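Local coordinates for protein FI20010p1 (Drosophila melanogaster, PDB 7CFB) that probably acts as a Tudor-domain scaffold that binds PIWI-family proteins and helps assemble the piRNA amplification complex in gene silencing, at residues A[32-37]-A[186-191]; A[77-82]-A[143-148]; A[110-115]-A[134-139]. One frame throughout, in Å; residues are numbered along the deposited sequence.

Interaction 1 (A[32-37]-A[186-191]); sequences DIYNQI and NSTLVA
Tyr34, on helix 30-36, reaches the backbone of Ser187, in the loop leading into strand 189-194, where the helix joins the Tudor sheet to the mixed five-stranded sheet. The contact is small, 115 Å², and hinges on one phenol. Tyr34 OH donates a hydrogen bond of 2.6 Å to Ser187 O and meets the carbonyl almost end-on, with a C=O...donor angle of 170°. The carbonyl oxygen stands at the edge of the ring, in its plane, and Tyr34 CZ and Tyr34 CE2 each lie 3.3 Å from Ser187 O. With CG anti to the backbone N (chi1 175°), the ring is carried straight off the helix toward the strand. The same Tyr34 CE2 also lies 4.4 Å from the methyl Thr188 CG2, an oblique approach that adds a little apolar cover. On the next residue, Asn35 OD1 lies 4.1 Å from Ser187 CB, a loose contact near the surface. Ser187 OG and Thr188 OG1 are hydrogen-bonded to the side-chain amide of Asn185, through its ND2 and OD1 respectively. Tyr34 OH is hydrogen-bonded a second time, to Arg158 N, and Arg158 pairs through its backbone with Leu189. The phenol thus links strand 157-161 to the loop before strand 189-194, probably in place of a further backbone rung of their parallel pairing. A phenylalanine here would keep the ring but would probably leave Ser187 O and Arg158 N without this bridge. Around the phenol, the ring rests on Ile157 of strand 157-161 and Tyr126 of strand 123-127, with Lys39 in cation-pi contact, which places helix 30-36 in the seam between the two sheets.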
# COMPACT_ATOMS: atom_id res chain seq x y z
N ASP A 32 4.88 -10.45 9.25
CA ASP A 32 5.24 -9.65 10.43
C ASP A 32 5.15 -8.16 10.15
O ASP A 32 4.54 -7.52 10.95
CB ASP A 32 6.62 -10.01 10.97
CG ASP A 32 6.71 -11.37 11.64
OD1 ASP A 32 5.67 -11.93 11.92
OD2 ASP A 32 7.81 -11.84 11.84
N ILE A 33 5.63 -7.67 9.01
CA ILE A 33 5.63 -6.20 8.72
C ILE A 33 4.19 -5.69 8.69
O ILE A 33 3.96 -4.67 9.24
CB ILE A 33 6.45 -5.83 7.47
CG1 ILE A 33 6.59 -4.32 7.29
CG2 ILE A 33 5.89 -6.46 6.22
CD1 ILE A 33 7.18 -3.62 8.45
N TYR A 34 3.27 -6.46 8.14
CA TYR A 34 1.84 -6.10 8.13
C TYR A 34 1.34 -5.95 9.56
O TYR A 34 0.62 -5.04 9.81
CB TYR A 34 1.03 -7.21 7.48
CG TYR A 34 -0.44 -6.95 7.55
CD1 TYR A 34 -1.02 -6.03 6.71
CD2 TYR A 34 -1.23 -7.54 8.50
CE1 TYR A 34 -2.36 -5.74 6.76
CE2 TYR A 34 -2.57 -7.28 8.56
CZ TYR A 34 -3.15 -6.38 7.68
OH TYR A 34 -4.47 -6.10 7.75
N ASN A 35 1.74 -6.85 10.45
CA ASN A 35 1.37 -6.81 11.89
C ASN A 35 1.99 -5.61 12.60
O ASN A 35 1.40 -5.17 13.52
CB ASN A 35 1.59 -8.14 12.60
CG ASN A 35 0.64 -9.20 12.09
OD1 ASN A 35 -0.50 -8.92 11.79
ND2 ASN A 35 1.10 -10.42 11.99
N GLN A 36 3.20 -5.19 12.23
CA GLN A 36 3.85 -4.09 12.98
C GLN A 36 3.34 -2.70 12.61
O GLN A 36 3.51 -1.84 13.42
CB GLN A 36 5.35 -3.95 12.74
CG GLN A 36 6.12 -5.23 12.56
CD GLN A 36 6.28 -6.05 13.81
OE1 GLN A 36 5.32 -6.52 14.39
NE2 GLN A 36 7.52 -6.26 14.19
N ILE A 37 2.80 -2.50 11.40
CA ILE A 37 2.37 -1.13 10.98
C ILE A 37 1.02 -0.77 11.60
O ILE A 37 0.21 -1.69 11.84
CB ILE A 37 2.33 -1.03 9.44
CG1 ILE A 37 1.32 -2.00 8.83
CG2 ILE A 37 3.72 -1.22 8.85
CD1 ILE A 37 1.48 -2.20 7.34
N ASN A 186 -9.27 -7.85 14.18
CA ASN A 186 -8.41 -6.69 14.45
C ASN A 186 -7.05 -6.76 13.76
O ASN A 186 -6.19 -5.97 14.10
CB ASN A 186 -8.44 -6.21 15.90
CG ASN A 186 -9.85 -5.98 16.37
OD1 ASN A 186 -10.56 -5.13 15.85
ND2 ASN A 186 -10.26 -6.79 17.32
N SER A 187 -6.79 -7.76 12.94
CA SER A 187 -5.59 -7.59 12.10
C SER A 187 -6.05 -7.83 10.67
O SER A 187 -5.60 -7.15 9.79
CB SER A 187 -4.51 -8.49 12.54
OG SER A 187 -4.99 -9.82 12.62
N THR A 188 -7.01 -8.71 10.51
CA THR A 188 -7.49 -9.12 9.17
C THR A 188 -9.01 -9.20 9.15
O THR A 188 -9.62 -9.20 10.18
CB THR A 188 -6.93 -10.47 8.71
OG1 THR A 188 -7.58 -11.53 9.38
CG2 THR A 188 -5.44 -10.62 8.90
N LEU A 189 -9.57 -9.29 7.96
CA LEU A 189 -11.02 -9.31 7.81
C LEU A 189 -11.47 -10.54 7.04
O LEU A 189 -10.74 -11.05 6.22
CB LEU A 189 -11.45 -8.10 6.98
CG LEU A 189 -11.09 -6.71 7.46
CD1 LEU A 189 -11.60 -5.68 6.47
CD2 LEU A 189 -11.66 -6.44 8.83
N VAL A 190 -12.66 -10.99 7.35
CA VAL A 190 -13.34 -11.99 6.52
C VAL A 190 -14.54 -11.23 5.99
O VAL A 190 -15.36 -10.85 6.78
CB VAL A 190 -13.72 -13.25 7.30
CG1 VAL A 190 -14.61 -14.14 6.48
CG2 VAL A 190 -12.49 -14.00 7.77
N ALA A 191 -14.56 -10.97 4.70
CA ALA A 191 -15.64 -10.18 4.09
C ALA A 191 -16.10 -10.80 2.78
O ALA A 191 -15.34 -11.44 2.12
CB ALA A 191 -15.17 -8.78 3.87

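Interaction 2 (A[77-82]-A[143-148])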
# COMPACT_ATOMS: atom_id res chain seq x y z
N LYS A 77 -3.18 11.23 0.30
CA LYS A 77 -3.69 11.46 -1.06
C LYS A 77 -2.93 12.62 -1.70
O LYS A 77 -2.56 12.51 -2.83
CB LYS A 77 -5.19 11.75 -1.01
CG LYS A 77 -6.05 10.66 -0.39
CD LYS A 77 -7.50 10.88 -0.64
CE LYS A 77 -8.38 10.70 0.57
NZ LYS A 77 -9.80 10.50 0.21
N LYS A 78 -2.68 13.68 -0.95
CA LYS A 78 -1.94 14.86 -1.46
C LYS A 78 -0.52 14.45 -1.85
O LYS A 78 -0.05 14.93 -2.84
CB LYS A 78 -1.93 15.98 -0.43
CG LYS A 78 -3.16 16.85 -0.38
CD LYS A 78 -2.93 18.03 0.52
CE LYS A 78 -4.19 18.72 1.01
NZ LYS A 78 -5.27 18.71 0.00
N VAL A 79 0.15 13.64 -1.04
CA VAL A 79 1.52 13.16 -1.39
C VAL A 79 1.45 12.29 -2.65
O VAL A 79 2.26 12.45 -3.51
CB VAL A 79 2.14 12.37 -0.24
CG1 VAL A 79 3.32 11.53 -0.70
CG2 VAL A 79 2.54 13.27 0.90
N LEU A 80 0.44 11.44 -2.72
CA LEU A 80 0.34 10.50 -3.85
C LEU A 80 0.20 11.23 -5.18
O LEU A 80 0.88 10.89 -6.08
CB LEU A 80 -0.82 9.54 -3.60
CG LEU A 80 -0.77 8.29 -4.46
CD1 LEU A 80 -1.20 7.07 -3.69
CD2 LEU A 80 -1.61 8.47 -5.70
N GLN A 81 -0.56 12.32 -5.20
CA GLN A 81 -0.82 13.09 -6.44
C GLN A 81 0.21 14.21 -6.64
O GLN A 81 -0.05 15.10 -7.43
CB GLN A 81 -2.27 13.54 -6.45
CG GLN A 81 -3.22 12.37 -6.61
CD GLN A 81 -4.64 12.81 -6.41
OE1 GLN A 81 -5.40 12.92 -7.35
NE2 GLN A 81 -5.00 13.07 -5.17
N ARG A 82 1.30 14.18 -5.88
CA ARG A 82 2.43 15.12 -5.98
C ARG A 82 1.97 16.55 -5.73
O ARG A 82 2.46 17.42 -6.38
CB ARG A 82 3.16 14.94 -7.32
CG ARG A 82 3.84 13.59 -7.46
CD ARG A 82 5.06 13.58 -8.33
NE ARG A 82 6.20 14.13 -7.65
CZ ARG A 82 7.38 14.34 -8.21
NH1 ARG A 82 7.57 14.02 -9.47
NH2 ARG A 82 8.36 14.83 -7.49
N PHE A 143 11.77 9.69 -0.52
CA PHE A 143 11.59 10.93 0.26
C PHE A 143 11.14 10.63 1.69
O PHE A 143 10.62 9.58 1.96
CB PHE A 143 10.45 11.75 -0.32
CG PHE A 143 10.53 11.95 -1.81
CD1 PHE A 143 11.33 12.93 -2.34
CD2 PHE A 143 9.80 11.15 -2.66
CE1 PHE A 143 11.39 13.11 -3.71
CE2 PHE A 143 9.86 11.34 -4.03
CZ PHE A 143 10.64 12.33 -4.54
N LYS A 144 11.41 11.61 2.54
CA LYS A 144 11.00 11.66 3.95
C LYS A 144 9.59 12.22 4.02
O LYS A 144 9.27 13.11 3.29
CB LYS A 144 11.95 12.56 4.74
CG LYS A 144 11.71 12.57 6.24
CD LYS A 144 11.93 13.91 6.85
CE LYS A 144 13.15 13.94 7.72
NZ LYS A 144 12.85 13.41 9.06
N LEU A 145 8.74 11.63 4.82
CA LEU A 145 7.39 12.17 4.94
C LEU A 145 7.37 13.11 6.13
O LEU A 145 8.09 12.88 7.04
CB LEU A 145 6.42 11.03 5.22
CG LEU A 145 6.12 10.10 4.06
CD1 LEU A 145 5.53 8.83 4.61
CD2 LEU A 145 5.19 10.74 3.08
N PRO A 146 6.52 14.14 6.14
CA PRO A 146 6.33 14.94 7.32
C PRO A 146 5.70 14.01 8.36
O PRO A 146 4.84 13.23 8.05
CB PRO A 146 5.41 16.07 6.89
CG PRO A 146 4.80 15.58 5.63
CD PRO A 146 5.82 14.67 5.00
N ASP A 147 6.00 14.26 9.62
CA ASP A 147 5.63 13.37 10.74
C ASP A 147 4.14 13.05 10.78
O ASP A 147 3.83 11.91 11.05
CB ASP A 147 6.11 13.99 12.04
CG ASP A 147 6.08 13.02 13.19
OD1 ASP A 147 7.06 12.33 13.39
OD2 ASP A 147 5.09 13.00 13.86
N ASP A 148 3.26 13.98 10.49
CA ASP A 148 1.82 13.66 10.52
C ASP A 148 1.51 12.58 9.48
O ASP A 148 0.75 11.71 9.79
CB ASP A 148 0.96 14.91 10.41
CG ASP A 148 0.98 15.58 9.06
OD1 ASP A 148 2.03 16.00 8.65
OD2 ASP A 148 -0.03 15.58 8.41
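The end of helix 74-80 faces the link from strand 142-144 to helix 147-150, with Val79 CA and Leu145 CA 8.7 Å apart, so side chains alone bridge the space. With chi1 at 163°, the isopropyl group of Val79 is turned so that both its methyls, Val79 CG1 and Val79 CG2, flank Leu145 CD2, each at 4.3 Å. The other methyl end of Leu145 turns to Arg111 of strand 108-117. Just past Val79 the helix ends in a Schellman motif: Arg82 is its C-prime residue with positive phi (61°), Arg82 N bonds to Val79 O, and Gln83 N reaches back to Lys78 O. From there the long arginine side chain extends until its end lies beside strand 142-144 of the Tudor sheet. Arg82 NH2 ends 4.5 Å from Phe143 CZ, approaching obliquely, a loose contact, while Arg82 NH1 is hydrogen-bonded to Asn107 OD1, which probably helps keep the guanidinium near the ring. Ile109 of strand 108-117 touches Val79, Arg82 and Phe143, and its backbone is hydrogen-bonded to Leu80.

Interaction 3 (A[110-115]-A[134-139]); sequences TRITIN and IHFDGN
Phe136, the last residue of strand 132-136, sends its ring toward Ile112 and Ile114 of strand 108-117. Its chi1 is close to trans, -176°, the ring lying beside the carbonyl carbon, and this carries the benzyl group inward over the sheet. Its CB is the first atom to meet the other strand, with Ile114 CD1 at 4.2 Å. At CG the same methyl is closer, and at Phe136 CD1 it is closest, 3.7 Å from Ile114 CD1. On the other ortho carbon the partner changes: Phe136 CD2 lies 3.7 Å from Ile112 CD1. One bond further out the two isoleucines still divide the ring, Phe136 CE1 being 4.2 Å from Ile114 CD1 and Phe136 CE2 4.0 Å from Ile112 CD1. Ile114 CD1 sits over one face as a CH-pi contact, 4.1 Å from the ring centroid and 24° off the normal, shifted toward the rim. Ile112 comes at the ring obliquely, its N-CA-CB-CG1-CD1 chain fully extended, and both isoleucines cross the phenylalanine side chain at about a right angle. Past the ring the chain turns, and the carboxylate of Glu140 takes the backbone N-H groups of Asp137 and Gly138. The buried, wholly apolar patch belongs to the interior of the SH3-like Tudor fold. Strand 123-127 runs between the two strands in the antiparallel sheet. From it, Ala125 and Leu127 touch Ile112, while Tyr123 touches both Ile114 and Phe136. Phe99 of strand 99-103 packs on the two isoleucines, and the alternate residues Thr113 and Asn115 contact Ile33 of helix 30-36.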
# COMPACT_ATOMS: atom_id res chain seq x y z
N THR A 110 4.13 6.96 -3.21
CA THR A 110 3.39 6.11 -2.26
C THR A 110 4.22 5.79 -1.02
O THR A 110 5.41 5.77 -1.13
CB THR A 110 2.93 4.85 -2.98
OG1 THR A 110 1.88 4.23 -2.26
CG2 THR A 110 4.06 3.88 -3.22
N ARG A 111 3.54 5.51 0.09
CA ARG A 111 4.17 5.18 1.39
C ARG A 111 4.74 3.77 1.31
O ARG A 111 4.12 2.94 0.73
CB ARG A 111 3.23 5.42 2.57
CG ARG A 111 2.68 6.83 2.66
CD ARG A 111 2.16 7.15 4.03
NE ARG A 111 1.02 6.33 4.33
CZ ARG A 111 0.56 6.09 5.52
NH1 ARG A 111 1.12 6.62 6.58
NH2 ARG A 111 -0.47 5.30 5.66
N ILE A 112 5.90 3.59 1.89
CA ILE A 112 6.65 2.32 1.80
C ILE A 112 7.42 2.09 3.09
O ILE A 112 7.73 3.03 3.76
CB ILE A 112 7.61 2.44 0.60
CG1 ILE A 112 8.30 1.12 0.22
CG2 ILE A 112 8.58 3.59 0.77
CD1 ILE A 112 9.29 1.21 -0.88
N THR A 113 7.69 0.83 3.38
CA THR A 113 8.58 0.45 4.48
C THR A 113 9.49 -0.67 3.98
O THR A 113 9.04 -1.47 3.20
CB THR A 113 7.78 0.09 5.73
OG1 THR A 113 8.80 -0.12 6.69
CG2 THR A 113 6.94 -1.15 5.56
N ILE A 114 10.74 -0.68 4.40
CA ILE A 114 11.68 -1.78 4.07
C ILE A 114 11.55 -2.82 5.18
O ILE A 114 11.75 -2.49 6.30
CB ILE A 114 13.12 -1.30 3.91
CG1 ILE A 114 13.24 -0.18 2.88
CG2 ILE A 114 14.01 -2.46 3.55
CD1 ILE A 114 13.14 -0.66 1.49
N ASN A 115 11.20 -4.04 4.83
CA ASN A 115 11.03 -5.09 5.86
C ASN A 115 12.28 -5.95 6.00
O ASN A 115 12.51 -6.41 7.07
CB ASN A 115 9.70 -5.81 5.72
CG ASN A 115 9.51 -6.51 4.40
OD1 ASN A 115 8.99 -5.94 3.46
ND2 ASN A 115 9.91 -7.75 4.33
N ILE A 134 6.95 -5.61 -2.80
CA ILE A 134 7.76 -5.41 -4.02
C ILE A 134 9.24 -5.48 -3.68
O ILE A 134 9.58 -5.28 -2.54
CB ILE A 134 7.42 -4.06 -4.67
CG1 ILE A 134 7.64 -2.92 -3.69
CG2 ILE A 134 6.02 -4.06 -5.22
CD1 ILE A 134 8.88 -2.17 -3.97
N HIS A 135 10.05 -5.79 -4.66
CA HIS A 135 11.51 -5.80 -4.47
C HIS A 135 12.02 -4.37 -4.64
O HIS A 135 11.59 -3.71 -5.55
CB HIS A 135 12.18 -6.78 -5.42
CG HIS A 135 13.64 -6.83 -5.20
ND1 HIS A 135 14.18 -7.40 -4.10
CD2 HIS A 135 14.66 -6.35 -5.90
CE1 HIS A 135 15.47 -7.29 -4.15
NE2 HIS A 135 15.78 -6.66 -5.23
N PHE A 136 12.89 -3.92 -3.76
CA PHE A 136 13.42 -2.55 -3.82
C PHE A 136 14.91 -2.65 -4.10
O PHE A 136 15.66 -3.05 -3.22
CB PHE A 136 13.07 -1.85 -2.51
CG PHE A 136 13.43 -0.40 -2.38
CD1 PHE A 136 14.65 -0.02 -1.88
CD2 PHE A 136 12.51 0.58 -2.66
CE1 PHE A 136 14.96 1.32 -1.72
CE2 PHE A 136 12.82 1.92 -2.51
CZ PHE A 136 14.05 2.28 -2.03
N ASP A 137 15.31 -2.21 -5.28
CA ASP A 137 16.71 -2.28 -5.76
C ASP A 137 17.64 -1.42 -4.93
O ASP A 137 18.74 -1.82 -4.76
CB ASP A 137 16.81 -1.84 -7.21
CG ASP A 137 16.35 -2.93 -8.13
OD1 ASP A 137 16.44 -4.06 -7.74
OD2 ASP A 137 15.91 -2.61 -9.19
N GLY A 138 17.18 -0.28 -4.46
CA GLY A 138 18.02 0.68 -3.72
C GLY A 138 18.45 1.84 -4.60
O GLY A 138 19.19 2.65 -4.14
N ASN A 139 18.01 1.86 -5.84
CA ASN A 139 18.32 2.96 -6.78
C ASN A 139 17.09 3.86 -6.92
O ASN A 139 17.14 4.79 -7.66
CB ASN A 139 18.66 2.40 -8.16
CG ASN A 139 17.50 1.63 -8.73
OD1 ASN A 139 16.56 1.33 -8.02
ND2 ASN A 139 17.52 1.31 -10.00

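Interaction 3 is pure core: three buried side chains pack across one face of the six-stranded sheet. Interaction 2 is largely buried and apolar too, but joins a helix end to the same sheet and has an exposed arginine at its margin. Interaction 1 lies nearer the surface and is the one held by a hydrogen bond, suited to a helix that meets the backbone of a strand in the other sheet. Ile33 ties interactions 1 and 3 together, its CG1 3.6 Å from Thr113 CG2. Interactions 2 and 3 meet where Leu145 CD1 packs 3.8 Å from Arg111 CD. Interactions 1 and 2 do not touch, their centres being about 23 Å apart.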